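Local coordinates for protein carboxylic ester hydrolase (Aspergillus niger, PDB 7K4O) that probably hydrolyses the ester bonds of tannins, releasing gallic acid, as a serine esterase of the tannase family, at residues A[205-210]-A[412-417]. Numbering follows the deposited sequence.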
loop_
_atom_site.group_PDB
_atom_site.type_symbol
_atom_site.label_atom_id
_atom_site.label_comp_id
_atom_site.label_asym_id
_atom_site.label_seq_id
_atom_site.Cartn_x
_atom_site.Cartn_y
_atom_site.Cartn_z
ATOM N N GLY A 205 7.413 1.435 -15.391
ATOM C CA GLY A 205 6.032 1.392 -14.890
ATOM C C GLY A 205 6.031 0.975 -13.440
ATOM O O GLY A 205 6.766 0.056 -13.068
ATOM N N ALA A 206 5.233 1.642 -12.606
ATOM C CA ALA A 206 5.094 1.261 -11.187
ATOM C C ALA A 206 3.622 0.944 -10.906
ATOM O O ALA A 206 2.746 1.727 -11.290
ATOM C CB ALA A 206 5.565 2.383 -10.292
ATOM N N ILE A 207 3.375 -0.181 -10.288
ATOM C CA ILE A 207 2.056 -0.684 -9.834
ATOM C C ILE A 207 2.009 -0.587 -8.313
ATOM O O ILE A 207 2.790 -1.243 -7.621
ATOM C CB ILE A 207 1.802 -2.127 -10.293
ATOM C CG1 ILE A 207 1.873 -2.272 -11.808
ATOM C CG2 ILE A 207 0.505 -2.636 -9.734
ATOM C CD1 ILE A 207 2.164 -3.694 -12.216
ATOM N N ILE A 208 1.148 0.286 -7.815
ATOM C CA ILE A 208 1.137 0.720 -6.389
ATOM C C ILE A 208 -0.257 0.583 -5.800
ATOM O O ILE A 208 -1.157 1.272 -6.276
ATOM C CB ILE A 208 1.681 2.138 -6.247
ATOM C CG1 ILE A 208 3.156 2.152 -6.634
ATOM C CG2 ILE A 208 1.460 2.618 -4.807
ATOM C CD1 ILE A 208 3.720 3.509 -6.879
ATOM N N GLY A 209 -0.371 -0.297 -4.825
ATOM C CA GLY A 209 -1.596 -0.407 -4.026
ATOM C C GLY A 209 -1.519 0.348 -2.702
ATOM O O GLY A 209 -0.467 0.234 -2.017
ATOM N N ALA A 210 -2.624 1.010 -2.311
ATOM C CA ALA A 210 -2.893 1.600 -0.958
ATOM C C ALA A 210 -1.597 1.909 -0.214
ATOM O O ALA A 210 -1.248 1.252 0.764
ATOM C CB ALA A 210 -3.736 0.639 -0.154
ATOM N N ILE A 412 0.155 2.951 -12.275
ATOM C CA ILE A 412 -1.203 2.445 -11.921
ATOM C C ILE A 412 -1.243 2.394 -10.392
ATOM O O ILE A 412 -0.444 1.676 -9.788
ATOM C CB ILE A 412 -1.508 1.062 -12.538
ATOM C CG1 ILE A 412 -1.600 1.148 -14.051
ATOM C CG2 ILE A 412 -2.752 0.481 -11.901
ATOM C CD1 ILE A 412 -1.671 -0.188 -14.727
ATOM N N HIS A 413 -2.107 3.200 -9.816
ATOM C CA HIS A 413 -2.289 3.322 -8.358
ATOM C C HIS A 413 -3.718 2.873 -8.034
ATOM O O HIS A 413 -4.663 3.385 -8.654
ATOM C CB HIS A 413 -2.012 4.773 -8.010
ATOM C CG HIS A 413 -2.117 5.188 -6.585
ATOM N ND1 HIS A 413 -1.847 6.483 -6.223
ATOM C CD2 HIS A 413 -2.493 4.538 -5.464
ATOM C CE1 HIS A 413 -2.041 6.607 -4.907
ATOM N NE2 HIS A 413 -2.434 5.450 -4.410
ATOM N N PHE A 414 -3.864 1.998 -7.069
ATOM C CA PHE A 414 -5.219 1.530 -6.670
ATOM C C PHE A 414 -5.348 1.522 -5.159
ATOM O O PHE A 414 -4.362 1.461 -4.425
ATOM C CB PHE A 414 -5.546 0.162 -7.271
ATOM C CG PHE A 414 -4.689 -0.961 -6.786
ATOM C CD1 PHE A 414 -3.441 -1.188 -7.359
ATOM C CD2 PHE A 414 -5.135 -1.808 -5.782
ATOM C CE1 PHE A 414 -2.627 -2.184 -6.856
ATOM C CE2 PHE A 414 -4.327 -2.811 -5.305
ATOM C CZ PHE A 414 -3.085 -3.016 -5.870
ATOM N N HIS A 415 -6.594 1.552 -4.684
ATOM C CA HIS A 415 -6.880 1.606 -3.241
ATOM C C HIS A 415 -8.281 1.040 -2.962
ATOM O O HIS A 415 -9.231 1.489 -3.626
ATOM C CB HIS A 415 -6.712 3.052 -2.760
ATOM C CG HIS A 415 -6.459 3.176 -1.306
ATOM N ND1 HIS A 415 -5.516 4.075 -0.812
ATOM C CD2 HIS A 415 -7.021 2.563 -0.220
ATOM C CE1 HIS A 415 -5.499 3.984 0.506
ATOM N NE2 HIS A 415 -6.396 3.062 0.911
ATOM N N GLY A 416 -8.419 0.151 -2.002
ATOM C CA GLY A 416 -9.745 -0.366 -1.627
ATOM C C GLY A 416 -10.647 0.698 -1.037
ATOM O O GLY A 416 -10.204 1.476 -0.188
ATOM N N ASP A 417 -11.924 0.720 -1.423
ATOM C CA ASP A 417 -12.923 1.689 -0.907
ATOM C C ASP A 417 -13.193 1.417 0.575
ATOM O O ASP A 417 -13.607 2.387 1.240
ATOM C CB ASP A 417 -14.247 1.591 -1.704
ATOM C CG ASP A 417 -14.288 2.609 -2.816
ATOM O OD1 ASP A 417 -14.458 3.783 -2.489
ATOM O OD2 ASP A 417 -14.181 2.206 -4.009
#
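Ala206, Ile208 and Ala210 trade backbone hydrogen bonds with Ile412 and Phe414, joining two neighbouring parallel strands of the central sheet. Ile412 N donates to Ala206 O (3.0 Å), and Ile208 N donates to Ile412 O (2.9 Å). Phe414 N then reaches Ile208 O (2.9 Å), and Ala210 N closes the series on Phe414 O (2.8 Å). Three of the acceptor oxygens also take a CA-H contact; the shortest runs from His413 CA to Ile208 O, 3.1 Å.

Two CH-pi contacts add to this. The Phe414 ring lies over Gly209, whose CA stands 3.6 Å from the ring centroid, displaced toward the rim. Phe414 CG sits between the backbone N and the carbonyl carbon (chi1 65°), which swings the ring across to the partner strand. Ile207 CG2 meets the edge of the same ring at CE1, 4.3 Å away. Farther along, Ala210 CB sits over the centre of one face of the His415 ring, 3.7 Å from its centroid.

His413 ND1 bonds Tyr455 OH, Ser427 OG bonds both His413 NE2 and His415 ND1, and His415 NE2 bonds Ile422 O. Helix 481-491 packs on Ile207, Ile412 and Phe414; Trp193 of helix 187-196 touches Ile208 and His413 on the other face. This is the core of an alpha/beta-hydrolase sheet. The backbone bonds fix the strand register, and the ring contacts set Gly209 and Ala210 against the strand that leads toward Asp419, the likely triad acid.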